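Local atomic coordinates of scallop myosin (Argopecten irradians, PDB entry 1WDC), a protein that serves as the calcium-binding regulatory light chain of molluscan muscle myosin, making the motor's ATPase activity dependent on calcium. Residues B[104-107]-B[108-111]. Sequence-based numbering, arbitrary orientation.
Sequences LNIE and YIKD
With chi1 of Leu-104 at -75° and chi2 extended, the two methyls of this side chain divide between Tyr-108 and Ile-109, four and five residues ahead in the first turn of the helix: CD2 reaches Tyr-108 CD2 at 4.1 Å, approaching the ring obliquely, while CD1 meets Ile-109 CD1 at 4.0 Å as the two side chains cross at about a right angle. Ile-106 carries CG1 anti to its backbone N (chi1 -170°), and its CD1 lies 4.1 Å from Ile-109 CG2 and equally near Lys-110 CE, so the aliphatic part of the lysine runs past the isoleucine; the Lys-110 ammonium makes a cation-pi contact with Phe-129. This is the junction of a short strand and the second helix of an EF-hand helix-loop-helix, where Leu-104 pairs through its backbone with Phe-139 of the antiparallel strand 138-139, and Leu-104 and Tyr-108 both touch Phe-96 of the preceding loop. Asn-105 occupies the N-cap position without a side-chain cap; its carbonyl O receives weak bonds from the N atoms of Tyr-108 and Ile-109, the latter already with alpha-helical i to i+4 spacing. Lys-110 N continues this pattern with a nearly straight bond to Ile-106 O at 3.2 Å. Asp-111 N reaches Glu-107 O at the same length but from above the carbonyl plane.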
loop_
_atom_site.group_PDB
_atom_site.type_symbol
_atom_site.label_atom_id
_atom_site.label_comp_id
_atom_site.label_asym_id
_atom_site.label_seq_id
_atom_site.Cartn_x
_atom_site.Cartn_y
_atom_site.Cartn_z
ATOM N N LEU B 104 -5.239 -0.060 13.795
ATOM C CA LEU B 104 -4.566 0.980 13.025
ATOM C C LEU B 104 -5.107 2.312 13.524
ATOM O O LEU B 104 -6.248 2.400 13.933
ATOM C CB LEU B 104 -4.872 0.824 11.532
ATOM C CG LEU B 104 -4.163 -0.303 10.765
ATOM C CD1 LEU B 104 -4.546 -0.280 9.305
ATOM C CD2 LEU B 104 -2.662 -0.140 10.882
ATOM N N ASN B 105 -4.260 3.326 13.593
ATOM C CA ASN B 105 -4.693 4.627 14.037
ATOM C C ASN B 105 -5.749 5.059 13.049
ATOM O O ASN B 105 -5.567 4.861 11.870
ATOM C CB ASN B 105 -3.526 5.591 13.955
ATOM C CG ASN B 105 -2.542 5.460 15.132
ATOM O OD1 ASN B 105 -2.706 4.631 16.040
ATOM N ND2 ASN B 105 -1.529 6.317 15.128
ATOM N N ILE B 106 -6.779 5.750 13.495
ATOM C CA ILE B 106 -7.843 6.106 12.581
ATOM C C ILE B 106 -7.362 6.973 11.415
ATOM O O ILE B 106 -7.730 6.718 10.259
ATOM C CB ILE B 106 -9.035 6.818 13.316
ATOM C CG1 ILE B 106 -10.257 6.956 12.365
ATOM C CG2 ILE B 106 -8.586 8.177 13.831
ATOM C CD1 ILE B 106 -10.700 5.663 11.638
ATOM N N GLU B 107 -6.380 7.838 11.683
ATOM C CA GLU B 107 -5.940 8.829 10.693
ATOM C C GLU B 107 -5.092 8.177 9.614
ATOM O O GLU B 107 -5.074 8.610 8.474
ATOM C CB GLU B 107 -5.129 9.958 11.349
ATOM C CG GLU B 107 -5.234 10.046 12.853
ATOM C CD GLU B 107 -4.270 9.113 13.546
ATOM O OE1 GLU B 107 -3.029 9.285 13.379
ATOM O OE2 GLU B 107 -4.755 8.204 14.247
ATOM N N TYR B 108 -4.358 7.144 10.010
ATOM C CA TYR B 108 -3.521 6.396 9.090
ATOM C C TYR B 108 -4.367 5.599 8.053
ATOM O O TYR B 108 -4.220 5.813 6.853
ATOM C CB TYR B 108 -2.624 5.474 9.905
ATOM C CG TYR B 108 -1.621 4.726 9.077
ATOM C CD1 TYR B 108 -1.020 5.314 7.944
ATOM C CD2 TYR B 108 -1.233 3.440 9.437
ATOM C CE1 TYR B 108 -0.058 4.613 7.192
ATOM C CE2 TYR B 108 -0.261 2.750 8.713
ATOM C CZ TYR B 108 0.312 3.329 7.596
ATOM O OH TYR B 108 1.204 2.565 6.874
ATOM N N ILE B 109 -5.344 4.810 8.517
ATOM C CA ILE B 109 -6.181 4.059 7.581
ATOM C C ILE B 109 -7.046 4.945 6.645
ATOM O O ILE B 109 -7.068 4.695 5.460
ATOM C CB ILE B 109 -7.048 2.954 8.288
ATOM C CG1 ILE B 109 -7.682 2.056 7.226
ATOM C CG2 ILE B 109 -8.163 3.559 9.156
ATOM C CD1 ILE B 109 -6.685 1.316 6.375
ATOM N N LYS B 110 -7.541 6.094 7.111
ATOM C CA LYS B 110 -8.243 7.024 6.211
ATOM C C LYS B 110 -7.309 7.529 5.125
ATOM O O LYS B 110 -7.697 7.685 3.965
ATOM C CB LYS B 110 -8.806 8.234 6.976
ATOM C CG LYS B 110 -9.817 7.836 7.999
ATOM C CD LYS B 110 -10.753 8.948 8.355
ATOM C CE LYS B 110 -12.054 8.340 8.884
ATOM N NZ LYS B 110 -12.920 9.330 9.613
ATOM N N ASP B 111 -6.074 7.810 5.530
ATOM C CA ASP B 111 -5.088 8.405 4.636
ATOM C C ASP B 111 -4.666 7.418 3.557
ATOM O O ASP B 111 -4.576 7.764 2.386
ATOM C CB ASP B 111 -3.898 8.831 5.474
ATOM C CG ASP B 111 -2.780 9.425 4.656
ATOM O OD1 ASP B 111 -3.062 10.346 3.861
ATOM O OD2 ASP B 111 -1.605 9.009 4.889
#